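Local coordinates for protein cellulose 1,4-beta-cellobiosidase (PDB 3ZQX) that probably binds cellulose, as the family 3b carbohydrate-binding module of a cellulosomal cellobiohydrolase, and carries a bound calcium ion, at residues 7-12 against 115-120; 22-27 against 92-97; 51-56 against 102-107; 65-70 against 82-87. The protein carries 1 engineered substitution. All blocks are in the same frame, centred on the assembly; numbering follows the deposited sequence.

Interaction 1: 7-12 against 115-120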
loop_
_atom_site.group_PDB
_atom_site.type_symbol
_atom_site.label_atom_id
_atom_site.label_comp_id
_atom_site.label_asym_id
_atom_site.label_seq_id
_atom_site.Cartn_x
_atom_site.Cartn_y
_atom_site.Cartn_z
ATOM N N TYR A 7 7.975 3.733 -0.456
ATOM C CA TYR A 7 7.878 2.387 0.085
ATOM C C TYR A 7 9.210 1.966 0.658
ATOM O O TYR A 7 10.265 2.408 0.206
ATOM C CB TYR A 7 7.510 1.436 -1.053
ATOM C CG TYR A 7 7.762 -0.056 -0.891
ATOM C CD1 TYR A 7 6.839 -0.881 -0.269
ATOM C CD2 TYR A 7 8.892 -0.653 -1.443
ATOM C CE1 TYR A 7 7.044 -2.251 -0.172
ATOM C CE2 TYR A 7 9.107 -2.020 -1.346
ATOM C CZ TYR A 7 8.176 -2.819 -0.722
ATOM O OH TYR A 7 8.404 -4.179 -0.649
ATOM N N LEU A 8 9.138 1.097 1.657
ATOM C CA LEU A 8 10.270 0.278 2.049
ATOM C C LEU A 8 9.749 -1.090 2.470
ATOM O O LEU A 8 8.592 -1.240 2.882
ATOM C CB LEU A 8 11.108 0.932 3.152
ATOM C CG LEU A 8 10.480 1.136 4.533
ATOM C CD1 LEU A 8 10.553 -0.128 5.371
ATOM C CD2 LEU A 8 11.160 2.289 5.257
ATOM N N CYS A 9 10.615 -2.084 2.344
ATOM C CA CYS A 9 10.304 -3.469 2.657
ATOM C C CYS A 9 10.967 -3.857 3.970
ATOM O O CYS A 9 12.149 -3.600 4.169
ATOM C CB CYS A 9 10.841 -4.367 1.546
ATOM S SG CYS A 9 10.509 -6.109 1.777
ATOM N N GLU A 10 10.196 -4.469 4.859
ATOM C CA GLU A 10 10.734 -5.009 6.107
ATOM C C GLU A 10 10.940 -6.516 6.024
ATOM O O GLU A 10 12.042 -7.002 6.274
ATOM C CB GLU A 10 9.945 -4.561 7.337
ATOM C CG GLU A 10 10.163 -3.079 7.620
ATOM C CD GLU A 10 9.625 -2.624 8.958
ATOM O OE1 GLU A 10 8.604 -3.171 9.423
ATOM O OE2 GLU A 10 10.229 -1.706 9.550
ATOM N N ASN A 11 9.891 -7.268 5.702
ATOM C CA ASN A 11 10.068 -8.711 5.578
ATOM C C ASN A 11 10.471 -9.066 4.155
ATOM O O ASN A 11 9.679 -8.984 3.214
ATOM C CB ASN A 11 8.773 -9.442 5.925
ATOM C CG ASN A 11 8.574 -9.612 7.416
ATOM O OD1 ASN A 11 9.383 -9.153 8.221
ATOM N ND2 ASN A 11 7.485 -10.269 7.792
ATOM N N THR A 12 11.728 -9.481 4.025
ATOM C CA THR A 12 12.341 -9.747 2.730
ATOM C C THR A 12 12.342 -11.213 2.315
ATOM O O THR A 12 12.735 -11.536 1.198
ATOM C CB THR A 12 13.796 -9.263 2.724
ATOM O OG1 THR A 12 14.518 -9.927 3.766
ATOM C CG2 THR A 12 13.856 -7.764 2.970
ATOM N N TYR A 115 3.913 -8.450 -7.517
ATOM C CA TYR A 115 4.354 -7.319 -8.319
ATOM C C TYR A 115 4.967 -6.190 -7.490
ATOM O O TYR A 115 5.977 -5.604 -7.884
ATOM C CB TYR A 115 3.172 -6.805 -9.129
ATOM C CG TYR A 115 3.410 -5.563 -9.949
ATOM C CD1 TYR A 115 3.950 -5.644 -11.222
ATOM C CD2 TYR A 115 3.024 -4.311 -9.481
ATOM C CE1 TYR A 115 4.128 -4.506 -11.992
ATOM C CE2 TYR A 115 3.189 -3.173 -10.244
ATOM C CZ TYR A 115 3.745 -3.278 -11.500
ATOM O OH TYR A 115 3.930 -2.161 -12.288
ATOM N N SER A 116 4.366 -5.869 -6.346
ATOM C CA SER A 116 4.824 -4.717 -5.573
ATOM C C SER A 116 5.949 -5.019 -4.585
ATOM O O SER A 116 6.444 -4.105 -3.936
ATOM C CB SER A 116 3.661 -4.047 -4.831
ATOM O OG SER A 116 2.667 -3.575 -5.729
ATOM N N PHE A 117 6.356 -6.276 -4.463
ATOM C CA PHE A 117 7.419 -6.654 -3.524
ATOM C C PHE A 117 8.794 -6.272 -4.055
ATOM O O PHE A 117 9.140 -6.643 -5.170
ATOM C CB PHE A 117 7.343 -8.168 -3.334
ATOM C CG PHE A 117 8.454 -8.780 -2.511
ATOM C CD1 PHE A 117 8.639 -8.445 -1.176
ATOM C CD2 PHE A 117 9.250 -9.780 -3.058
ATOM C CE1 PHE A 117 9.625 -9.052 -0.421
ATOM C CE2 PHE A 117 10.230 -10.393 -2.310
ATOM C CZ PHE A 117 10.419 -10.032 -0.988
ATOM N N ASP A 118 9.568 -5.501 -3.294
ATOM C CA ASP A 118 10.963 -5.234 -3.634
ATOM C C ASP A 118 11.849 -5.273 -2.404
ATOM O O ASP A 118 11.952 -4.270 -1.700
ATOM C CB ASP A 118 11.155 -3.939 -4.411
ATOM C CG ASP A 118 12.555 -3.817 -4.984
ATOM O OD1 ASP A 118 13.463 -4.530 -4.504
ATOM O OD2 ASP A 118 12.743 -3.007 -5.917
ATOM N N PRO A 119 12.419 -6.437 -2.095
ATOM C CA PRO A 119 13.200 -6.588 -0.867
ATOM C C PRO A 119 14.495 -5.780 -0.858
ATOM O O PRO A 119 15.152 -5.710 0.188
ATOM C CB PRO A 119 13.476 -8.091 -0.812
ATOM C CG PRO A 119 13.485 -8.515 -2.232
ATOM C CD PRO A 119 12.437 -7.664 -2.913
ATOM N N THR A 120 14.906 -5.247 -2.002
ATOM C CA THR A 120 16.110 -4.430 -2.044
ATOM C C THR A 120 15.895 -3.014 -1.526
ATOM O O THR A 120 16.877 -2.292 -1.310
ATOM C CB THR A 120 16.728 -4.345 -3.460
ATOM O OG1 THR A 120 15.930 -3.508 -4.303
ATOM C CG2 THR A 120 16.889 -5.731 -4.075
#
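Tyr7 lays the hydroxyl end of its ring against the backbone of residues 116-118. Its CG is anti to the backbone N (chi1 161°), and this carries the ring across to the loop. The N-H of Asp118 points straight at the phenol oxygen: Asp118 N to Tyr7 OH is 3.2 Å, with 178° at the hydrogen. Asp118 O meets the edge of the same ring, near its plane, 3.6 Å from Tyr7 CE2. Tyr127 stacks on Tyr7 and hydrogen-bonds to Ser116 O through its own hydroxyl. Two tyrosines therefore hold this bend of backbone.

The loop that contains 115-120 links strands 109-110 and 125-126 of the beta sandwich. Residues 115-120 cross strand 3-9 without a beta bridge, the two segments running 56° apart; just beyond them Ile121 hydrogen-bonds to the backbone of Cys9. Cys9 fills the next place along. Cys9 CB is 3.4 Å from Asp118 O. Its SG lies obliquely beside the Phe117 ring, a sulfur-aromatic contact with Cys9 SG 3.8 Å from Phe117 CE1. Thr12 O approaches the edge of that ring in plane, 3.5 Å from Phe117 CZ. Pro119 CD lies over one face of it. Thr12 CB meets Pro119 CB at 3.7 Å, the two side chains crossing at a slant. Asp118 turns its carboxylate away into an Asx turn, where OD1 accepts from both N and OG1 of Thr120.

Interaction 2: 22-27 against 92-97; sequences KFNIVN and GQTGEI
Gly92 begins the contact with segment 22-27: its O accepts the N-H of Asn27 (Asn27 N to Gly92 O 2.8 Å). Gln93 bridges Val26 backbone to backbone and extends its side chain to Asn24. Asn24 ND2 donates at 177° to Gln93 OE1, from above the carbonyl plane, and the two amides stand nearly perpendicular. Asn24 ND2 also bonds Gln6 on strand 3-9. Thr94 grips Ile25 twice. Thr94 N donates to Ile25 O, and Thr94 OG1 accepts from Ile25 N at 3.0 Å. That hydroxyl sits between the backbone N and carbonyl carbon (chi1 55°) and itself donates to Gly95 O. Gly95 takes backbone angles (phi 76°) at which a CB would press on the carbonyl O of Thr94. Here the register shifts by one residue. Glu96 lies alongside Lys22, with a salt bridge of 2.8 Å from Lys22 NZ to Glu96 OE1. Ile97 resumes the antiparallel pairing, forming a hydrogen-bonded pair with Phe23. On its other edge strand 15-27 pairs with strand 3-9, while Phe23 and Ile25 reach Leu40 on strand 38-43 of the facing sheet.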
loop_
_atom_site.group_PDB
_atom_site.type_symbol
_atom_site.label_atom_id
_atom_site.label_comp_id
_atom_site.label_asym_id
_atom_site.label_seq_id
_atom_site.Cartn_x
_atom_site.Cartn_y
_atom_site.Cartn_z
ATOM N N LYS A 22 6.464 -0.513 4.767
ATOM C CA LYS A 22 5.850 0.764 5.085
ATOM C C LYS A 22 5.575 1.532 3.815
ATOM O O LYS A 22 6.304 1.405 2.830
ATOM C CB LYS A 22 6.751 1.615 5.986
ATOM C CG LYS A 22 7.244 0.919 7.247
ATOM C CD LYS A 22 8.019 1.871 8.149
ATOM C CE LYS A 22 8.533 1.155 9.386
ATOM N NZ LYS A 22 9.151 2.113 10.348
ATOM N N PHE A 23 4.531 2.355 3.871
ATOM C CA PHE A 23 4.235 3.334 2.833
ATOM C C PHE A 23 4.367 4.739 3.412
ATOM O O PHE A 23 4.341 4.932 4.626
ATOM C CB PHE A 23 2.794 3.223 2.311
ATOM C CG PHE A 23 2.388 1.845 1.870
ATOM C CD1 PHE A 23 3.071 1.184 0.865
ATOM C CD2 PHE A 23 1.290 1.222 2.441
ATOM C CE1 PHE A 23 2.673 -0.088 0.456
ATOM C CE2 PHE A 23 0.891 -0.040 2.039
ATOM C CZ PHE A 23 1.582 -0.691 1.043
ATOM N N ASN A 24 4.546 5.719 2.537
ATOM C CA ASN A 24 4.418 7.117 2.912
ATOM C C ASN A 24 3.775 7.812 1.732
ATOM O O ASN A 24 4.306 7.724 0.626
ATOM C CB ASN A 24 5.809 7.692 3.198
ATOM C CG ASN A 24 5.783 9.146 3.607
ATOM O OD1 ASN A 24 4.810 9.625 4.198
ATOM N ND2 ASN A 24 6.860 9.865 3.291
ATOM N N ILE A 25 2.665 8.515 1.948
ATOM C CA ILE A 25 2.024 9.251 0.868
ATOM C C ILE A 25 2.408 10.714 0.994
ATOM O O ILE A 25 2.161 11.339 2.021
ATOM C CB ILE A 25 0.493 9.091 0.882
ATOM C CG1 ILE A 25 0.118 7.621 0.663
ATOM C CG2 ILE A 25 -0.138 9.982 -0.188
ATOM C CD1 ILE A 25 -1.346 7.327 0.887
ATOM N N VAL A 26 3.032 11.246 -0.053
ATOM C CA VAL A 26 3.567 12.604 -0.030
ATOM C C VAL A 26 2.807 13.447 -1.038
ATOM O O VAL A 26 2.672 13.049 -2.194
ATOM C CB VAL A 26 5.067 12.607 -0.386
ATOM C CG1 VAL A 26 5.618 14.018 -0.321
ATOM C CG2 VAL A 26 5.848 11.684 0.551
ATOM N N ASN A 27 2.294 14.601 -0.609
ATOM C CA ASN A 27 1.574 15.463 -1.527
ATOM C C ASN A 27 2.565 16.487 -2.044
ATOM O O ASN A 27 2.850 17.486 -1.382
ATOM C CB ASN A 27 0.445 16.147 -0.758
ATOM C CG ASN A 27 -0.465 16.929 -1.658
ATOM O OD1 ASN A 27 -0.147 17.163 -2.821
ATOM N ND2 ASN A 27 -1.615 17.336 -1.132
ATOM N N GLY A 92 2.578 18.336 2.263
ATOM C CA GLY A 92 2.608 17.490 3.441
ATOM C C GLY A 92 2.745 16.022 3.111
ATOM O O GLY A 92 2.818 15.631 1.951
ATOM N N GLN A 93 2.771 15.200 4.149
ATOM C CA GLN A 93 2.861 13.764 3.961
ATOM C C GLN A 93 2.136 13.069 5.094
ATOM O O GLN A 93 1.935 13.648 6.166
ATOM C CB GLN A 93 4.315 13.305 3.917
ATOM C CG GLN A 93 5.097 13.591 5.179
ATOM C CD GLN A 93 6.447 12.903 5.164
ATOM O OE1 GLN A 93 7.039 12.698 4.103
ATOM N NE2 GLN A 93 6.925 12.509 6.337
ATOM N N THR A 94 1.764 11.815 4.872
ATOM C CA THR A 94 1.172 11.026 5.936
ATOM C C THR A 94 2.188 10.659 7.005
ATOM O O THR A 94 1.832 10.493 8.172
ATOM C CB THR A 94 0.564 9.714 5.395
ATOM O OG1 THR A 94 1.555 8.971 4.665
ATOM C CG2 THR A 94 -0.608 9.999 4.487
ATOM N N GLY A 95 3.453 10.547 6.616
ATOM C CA GLY A 95 4.410 9.822 7.427
ATOM C C GLY A 95 4.185 8.332 7.255
ATOM O O GLY A 95 3.311 7.894 6.503
ATOM N N GLU A 96 4.975 7.538 7.961
ATOM C CA GLU A 96 4.940 6.103 7.754
ATOM C C GLU A 96 3.555 5.514 7.970
ATOM O O GLU A 96 2.848 5.858 8.930
ATOM C CB GLU A 96 5.956 5.405 8.659
ATOM C CG GLU A 96 5.660 5.536 10.146
ATOM C CD GLU A 96 6.659 4.797 11.005
ATOM O OE1 GLU A 96 6.810 3.574 10.838
ATOM O OE2 GLU A 96 7.291 5.441 11.870
ATOM N N ILE A 97 3.166 4.638 7.047
ATOM C CA ILE A 97 2.017 3.780 7.256
ATOM C C ILE A 97 2.584 2.372 7.277
ATOM O O ILE A 97 2.904 1.800 6.231
ATOM C CB ILE A 97 0.995 3.918 6.104
ATOM C CG1 ILE A 97 0.576 5.385 5.922
ATOM C CG2 ILE A 97 -0.209 3.025 6.364
ATOM C CD1 ILE A 97 -0.278 5.634 4.682
#

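Interaction 3: 51-56 against 102-107; sequences QLQFIC and RYADWS. Engineered in segment 102-107: Trp106 (natural residue Asn).
Ile55 drives its CD1 methyl against one face of the Arg102 guanidinium, 3.3 Å from Arg102 NE. The two side chains cross at about a right angle. Arg102 CG stands between its backbone N and carbonyl carbon (chi1 64°), and the chain then runs extended to NE, which carries the flat group past Gln53 to Ile55. The opposite face of the guanidinium carries CZ2 of Trp106, an engineered residue that is Asn in the natural sequence. Arg102 NH1 is held by a salt bridge to Glu18 and a hydrogen bond to Tyr57.

The Gln53 side chain is extended beyond CG. Gln53 NE2 donates to Gln51 OE1 at 2.9 Å, in the carbonyl plane and on a lone pair. Its OE1 accepts from two waters, one shared with Arg102 NH2 and the other with Tyr103 O. The backbones form an antiparallel pairing of strands 52-55 and 97-103, at the edge of one sheet of the sandwich. Gln53 and Arg102 make the hydrogen-bonded pair, and Leu52 and Tyr103 the non-hydrogen-bonded one. Ala104 N to Gln51 O, 2.8 Å, extends the pairing into a type I turn from Tyr103 to Trp106.

Leu52 and Tyr103 leave the sheet on the side away from Arg102. They lie side by side, and Leu52 CD2 rests over the Tyr103 face, 3.8 Å from the ring centroid, in a CH-pi contact. Tyr103 OH hydrogen-bonds to His48 N.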
loop_
_atom_site.group_PDB
_atom_site.type_symbol
_atom_site.label_atom_id
_atom_site.label_comp_id
_atom_site.label_asym_id
_atom_site.label_seq_id
_atom_site.Cartn_x
_atom_site.Cartn_y
_atom_site.Cartn_z
ATOM N N GLN A 51 -8.973 -16.145 4.719
ATOM C CA GLN A 51 -9.171 -14.710 4.828
ATOM C C GLN A 51 -7.846 -13.976 4.906
ATOM O O GLN A 51 -6.973 -14.324 5.709
ATOM C CB GLN A 51 -9.991 -14.403 6.078
ATOM C CG GLN A 51 -10.064 -12.934 6.418
ATOM C CD GLN A 51 -10.930 -12.672 7.626
ATOM O OE1 GLN A 51 -10.455 -12.684 8.765
ATOM N NE2 GLN A 51 -12.216 -12.444 7.388
ATOM N N LEU A 52 -7.708 -12.958 4.069
ATOM C CA LEU A 52 -6.589 -12.040 4.134
ATOM C C LEU A 52 -6.910 -10.918 5.104
ATOM O O LEU A 52 -8.044 -10.410 5.135
ATOM C CB LEU A 52 -6.330 -11.446 2.756
ATOM C CG LEU A 52 -5.612 -12.390 1.802
ATOM C CD1 LEU A 52 -5.841 -11.948 0.364
ATOM C CD2 LEU A 52 -4.129 -12.444 2.125
ATOM N N GLN A 53 -5.907 -10.516 5.882
ATOM C CA GLN A 53 -6.059 -9.474 6.883
ATOM C C GLN A 53 -4.947 -8.451 6.747
ATOM O O GLN A 53 -3.780 -8.797 6.514
ATOM C CB GLN A 53 -5.993 -10.094 8.274
ATOM C CG GLN A 53 -7.030 -11.171 8.478
ATOM C CD GLN A 53 -6.909 -11.847 9.822
ATOM O OE1 GLN A 53 -5.849 -11.832 10.454
ATOM N NE2 GLN A 53 -7.998 -12.457 10.269
ATOM N N PHE A 54 -5.320 -7.186 6.891
ATOM C CA PHE A 54 -4.386 -6.068 6.960
ATOM C C PHE A 54 -4.262 -5.608 8.403
ATOM O O PHE A 54 -5.271 -5.499 9.107
ATOM C CB PHE A 54 -4.931 -4.911 6.125
ATOM C CG PHE A 54 -4.192 -3.612 6.324
ATOM C CD1 PHE A 54 -3.092 -3.310 5.553
ATOM C CD2 PHE A 54 -4.606 -2.689 7.274
ATOM C CE1 PHE A 54 -2.404 -2.118 5.725
ATOM C CE2 PHE A 54 -3.927 -1.496 7.450
ATOM C CZ PHE A 54 -2.827 -1.213 6.674
ATOM N N ILE A 55 -3.037 -5.323 8.841
ATOM C CA ILE A 55 -2.827 -4.735 10.155
ATOM C C ILE A 55 -1.782 -3.634 10.062
ATOM O O ILE A 55 -0.718 -3.818 9.451
ATOM C CB ILE A 55 -2.373 -5.771 11.197
ATOM C CG1 ILE A 55 -3.277 -7.008 11.202
ATOM C CG2 ILE A 55 -2.335 -5.135 12.582
ATOM C CD1 ILE A 55 -2.872 -8.083 10.216
ATOM N N CYS A 56 -2.101 -2.484 10.652
ATOM C CA CYS A 56 -1.169 -1.363 10.754
ATOM C C CYS A 56 -0.849 -1.113 12.221
ATOM O O CYS A 56 -1.716 -0.679 12.984
ATOM C CB CYS A 56 -1.777 -0.099 10.159
ATOM S SG CYS A 56 -0.784 1.374 10.461
ATOM N N ARG A 102 -1.509 -10.644 6.264
ATOM C CA ARG A 102 -1.394 -12.023 6.710
ATOM C C ARG A 102 -2.697 -12.756 6.466
ATOM O O ARG A 102 -3.694 -12.149 6.090
ATOM C CB ARG A 102 -0.994 -12.088 8.179
ATOM C CG ARG A 102 -1.990 -11.523 9.142
ATOM C CD ARG A 102 -1.304 -11.581 10.499
ATOM N NE ARG A 102 -2.067 -10.984 11.582
ATOM C CZ ARG A 102 -1.539 -10.220 12.534
ATOM N NH1 ARG A 102 -0.237 -9.932 12.542
ATOM N NH2 ARG A 102 -2.322 -9.733 13.478
ATOM N N TYR A 103 -2.670 -14.069 6.630
ATOM C CA TYR A 103 -3.876 -14.881 6.567
ATOM C C TYR A 103 -4.441 -15.170 7.953
ATOM O O TYR A 103 -3.690 -15.333 8.917
ATOM C CB TYR A 103 -3.568 -16.203 5.884
ATOM C CG TYR A 103 -3.309 -16.094 4.404
ATOM C CD1 TYR A 103 -4.361 -16.026 3.511
ATOM C CD2 TYR A 103 -2.015 -16.065 3.898
ATOM C CE1 TYR A 103 -4.141 -15.937 2.152
ATOM C CE2 TYR A 103 -1.781 -15.977 2.538
ATOM C CZ TYR A 103 -2.847 -15.910 1.669
ATOM O OH TYR A 103 -2.661 -15.833 0.308
ATOM N N ALA A 104 -5.767 -15.252 8.055
ATOM C CA ALA A 104 -6.407 -15.619 9.316
ATOM C C ALA A 104 -5.884 -16.942 9.862
ATOM O O ALA A 104 -5.816 -17.131 11.073
ATOM C CB ALA A 104 -7.918 -15.686 9.144
ATOM N N ASP A 105 -5.551 -17.871 8.975
ATOM C CA ASP A 105 -5.022 -19.168 9.387
ATOM C C ASP A 105 -3.490 -19.226 9.433
ATOM O O ASP A 105 -2.914 -20.294 9.609
ATOM C CB ASP A 105 -5.613 -20.313 8.559
ATOM C CG ASP A 105 -5.144 -20.306 7.122
ATOM O OD1 ASP A 105 -4.331 -19.429 6.759
ATOM O OD2 ASP A 105 -5.600 -21.182 6.352
ATOM N N TRP A 106 -2.837 -18.089 9.229
ATOM C CA TRP A 106 -1.382 -18.008 9.333
ATOM C C TRP A 106 -0.655 -18.847 8.281
ATOM O O TRP A 106 0.468 -19.292 8.493
ATOM C CB TRP A 106 -0.911 -18.308 10.764
ATOM C CG TRP A 106 -1.268 -17.209 11.720
ATOM C CD1 TRP A 106 -2.328 -17.179 12.581
ATOM C CD2 TRP A 106 -0.567 -15.977 11.901
ATOM N NE1 TRP A 106 -2.327 -15.997 13.285
ATOM C CE2 TRP A 106 -1.255 -15.243 12.887
ATOM C CE3 TRP A 106 0.575 -15.419 11.320
ATOM C CZ2 TRP A 106 -0.832 -13.983 13.310
ATOM C CZ3 TRP A 106 0.992 -14.169 11.740
ATOM C CH2 TRP A 106 0.289 -13.466 12.724
ATOM N N SER A 107 -1.284 -18.991 7.116
ATOM C CA SER A 107 -0.639 -19.610 5.963
ATOM C C SER A 107 0.525 -18.768 5.458
ATOM O O SER A 107 0.624 -17.579 5.754
ATOM C CB SER A 107 -1.636 -19.779 4.816
ATOM O OG SER A 107 -2.670 -20.688 5.143
HETATM O O HOH W 1 -4.059 -13.753 11.398
HETATM O O HOH W 2 -4.886 -10.376 12.675
#

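Interaction 4: 65-70 against 82-87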
loop_
_atom_site.group_PDB
_atom_site.type_symbol
_atom_site.label_atom_id
_atom_site.label_comp_id
_atom_site.label_asym_id
_atom_site.label_seq_id
_atom_site.Cartn_x
_atom_site.Cartn_y
_atom_site.Cartn_z
ATOM N N ASN A 65 -7.973 5.402 11.050
ATOM C CA ASN A 65 -8.378 6.165 9.880
ATOM C C ASN A 65 -8.093 5.458 8.561
ATOM O O ASN A 65 -8.359 6.006 7.497
ATOM C CB ASN A 65 -7.750 7.551 9.915
ATOM C CG ASN A 65 -8.405 8.424 10.948
ATOM O OD1 ASN A 65 -9.629 8.451 11.038
ATOM N ND2 ASN A 65 -7.608 9.110 11.759
ATOM N N LEU A 66 -7.569 4.234 8.642
ATOM C CA LEU A 66 -7.339 3.412 7.462
ATOM C C LEU A 66 -8.544 2.518 7.203
ATOM O O LEU A 66 -9.172 2.015 8.133
ATOM C CB LEU A 66 -6.104 2.530 7.661
ATOM C CG LEU A 66 -4.806 3.257 8.030
ATOM C CD1 LEU A 66 -3.675 2.278 8.290
ATOM C CD2 LEU A 66 -4.417 4.245 6.941
ATOM N N ILE A 67 -8.846 2.317 5.927
ATOM C CA ILE A 67 -9.949 1.461 5.507
ATOM C C ILE A 67 -9.384 0.445 4.517
ATOM O O ILE A 67 -9.311 0.712 3.317
ATOM C CB ILE A 67 -11.079 2.282 4.851
ATOM C CG1 ILE A 67 -11.533 3.415 5.775
ATOM C CG2 ILE A 67 -12.254 1.381 4.492
ATOM C CD1 ILE A 67 -12.528 4.369 5.137
ATOM N N PRO A 68 -8.904 -0.698 5.019
ATOM C CA PRO A 68 -8.308 -1.707 4.141
ATOM C C PRO A 68 -9.324 -2.602 3.456
ATOM O O PRO A 68 -10.358 -2.929 4.036
ATOM C CB PRO A 68 -7.456 -2.532 5.104
ATOM C CG PRO A 68 -8.225 -2.482 6.396
ATOM C CD PRO A 68 -8.804 -1.076 6.443
ATOM N N SER A 69 -8.972 -3.075 2.269
ATOM C CA SER A 69 -9.743 -4.098 1.583
ATOM C C SER A 69 -8.807 -4.843 0.648
ATOM O O SER A 69 -7.641 -4.468 0.494
ATOM C CB SER A 69 -10.921 -3.473 0.812
ATOM O OG SER A 69 -10.483 -2.529 -0.149
ATOM N N PHE A 70 -9.331 -5.877 0.001
ATOM C CA PHE A 70 -8.591 -6.626 -1.002
ATOM C C PHE A 70 -9.430 -6.672 -2.263
ATOM O O PHE A 70 -10.654 -6.776 -2.200
ATOM C CB PHE A 70 -8.235 -8.025 -0.483
ATOM C CG PHE A 70 -7.326 -7.972 0.716
ATOM C CD1 PHE A 70 -5.955 -7.920 0.548
ATOM C CD2 PHE A 70 -7.842 -7.896 2.003
ATOM C CE1 PHE A 70 -5.106 -7.822 1.642
ATOM C CE2 PHE A 70 -6.999 -7.789 3.094
ATOM C CZ PHE A 70 -5.635 -7.756 2.913
ATOM N N GLU A 82 -7.959 2.618 1.585
ATOM C CA GLU A 82 -8.716 3.850 1.539
ATOM C C GLU A 82 -8.611 4.478 2.927
ATOM O O GLU A 82 -7.981 3.921 3.827
ATOM C CB GLU A 82 -10.158 3.581 1.119
ATOM C CG GLU A 82 -10.251 3.236 -0.358
ATOM C CD GLU A 82 -11.597 2.713 -0.765
ATOM O OE1 GLU A 82 -11.941 1.596 -0.337
ATOM O OE2 GLU A 82 -12.311 3.414 -1.515
ATOM N N PHE A 83 -9.214 5.649 3.091
ATOM C CA PHE A 83 -9.000 6.457 4.276
ATOM C C PHE A 83 -10.275 7.164 4.666
ATOM O O PHE A 83 -11.117 7.473 3.834
ATOM C CB PHE A 83 -7.930 7.527 4.008
ATOM C CG PHE A 83 -6.628 6.955 3.518
ATOM C CD1 PHE A 83 -6.432 6.715 2.167
ATOM C CD2 PHE A 83 -5.612 6.641 4.402
ATOM C CE1 PHE A 83 -5.246 6.149 1.711
ATOM C CE2 PHE A 83 -4.420 6.083 3.953
ATOM C CZ PHE A 83 -4.241 5.841 2.608
ATOM N N LYS A 84 -10.397 7.441 5.955
ATOM C CA LYS A 84 -11.406 8.368 6.449
ATOM C C LYS A 84 -10.991 9.792 6.084
ATOM O O LYS A 84 -9.956 9.992 5.427
ATOM C CB LYS A 84 -11.567 8.199 7.955
ATOM C CG LYS A 84 -12.128 6.834 8.327
ATOM C CD LYS A 84 -12.424 6.717 9.805
ATOM C CE LYS A 84 -12.919 5.317 10.146
ATOM N NZ LYS A 84 -13.017 5.127 11.623
ATOM N N ASP A 85 -11.761 10.789 6.530
ATOM C CA ASP A 85 -11.549 12.133 6.004
ATOM C C ASP A 85 -10.491 12.753 6.911
ATOM O O ASP A 85 -10.777 13.492 7.852
ATOM C CB ASP A 85 -12.899 12.888 6.153
ATOM C CG ASP A 85 -12.873 14.311 5.612
ATOM O OD1 ASP A 85 -11.901 14.709 4.955
ATOM O OD2 ASP A 85 -13.858 15.044 5.840
ATOM N N VAL A 86 -9.260 12.626 6.427
ATOM C CA VAL A 86 -8.059 13.125 7.078
ATOM C C VAL A 86 -7.432 14.007 6.031
ATOM O O VAL A 86 -7.182 13.563 4.909
ATOM C CB VAL A 86 -7.065 12.010 7.480
ATOM C CG1 VAL A 86 -5.753 12.620 7.959
ATOM C CG2 VAL A 86 -7.665 11.127 8.565
ATOM N N LYS A 87 -7.216 15.263 6.379
ATOM C CA LYS A 87 -6.696 16.219 5.429
ATOM C C LYS A 87 -5.196 16.021 5.251
ATOM O O LYS A 87 -4.454 15.819 6.227
ATOM C CB LYS A 87 -7.008 17.649 5.897
ATOM C CG LYS A 87 -8.453 17.868 6.380
ATOM C CD LYS A 87 -9.489 17.487 5.332
ATOM C CE LYS A 87 -10.895 17.891 5.778
ATOM N NZ LYS A 87 -11.933 17.519 4.770
HETATM O O HOH W 3 -11.051 7.317 13.230
HETATM O O HOH W 4 -10.427 -0.142 0.907
#
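Leu66 and Phe83 lie side by side and point the same way, as a directly opposed cross-strand pair on one face of the sheet, with Leu66 CD2 3.5 Å from Phe83 CE2. The methyl meets the ring obliquely. Leu66 CG is anti to its carbonyl carbon (chi1 -55°), and the end of the side chain comes back toward Phe83. Ile67 and Glu82 leave from the other side of the sheet. Ile67 CD1 folds over the neighbouring backbone, 3.6 Å from Phe83 C.

Strands 66-71 and 78-83 form a beta hairpin at one edge of the five-stranded antiparallel sheet. Leu66 and Phe83 are its non-hydrogen-bonded pair here. Ile67 and Glu82 are the hydrogen-bonded pair, with Ile67 N to Glu82 O 2.8 Å and Glu82 N to Ile67 O 2.9 Å. One water joins this pair to Ser69: it donates to Ile67 O and Glu82 OE1 and accepts from Ser69 OG.

Beyond the strand ends Asn65 meets two side chains, each at about a right angle. Asn65 OD1 touches the aliphatic part of Lys84, 3.5 Å from Lys84 CD. A water donates to the same OD1 and is reached only weakly by Lys84 NZ. Val86 CG2 packs against the amide carbon, 3.7 Å from Asn65 CG. Asn65 ND2 is bonded to Ile61 O, and Lys84 NZ to Gly64 O. The backbone bond from Lys84 N to Asn65 O, 2.9 Å, carries the pairing one step further.

Interactions 1, 2 and 3 all involve the six-stranded sheet, while interaction 4 belongs to the facing five-stranded one. Interactions 1 and 2 meet where strands 3-9 and 15-27 pair, through Leu8 O and Lys22 N. Interaction 2 reaches interaction 4 through the sandwich interior, where Ile25 and Ile97 pack on Phe83. Interaction 3 does so further along, where Phe54 packs on Leu66 and Pro68. Interaction 3 is a surface contact with a guanidinium between an isoleucine and an engineered tryptophan; the others are partly buried. Waters bridge polar groups in both 3 and 4, which rest on regular strand pairing. Interaction 2 relies partly on side-chain polar bonds, and interaction 1 on aromatic and sulfur contacts with one cross-segment hydrogen bond.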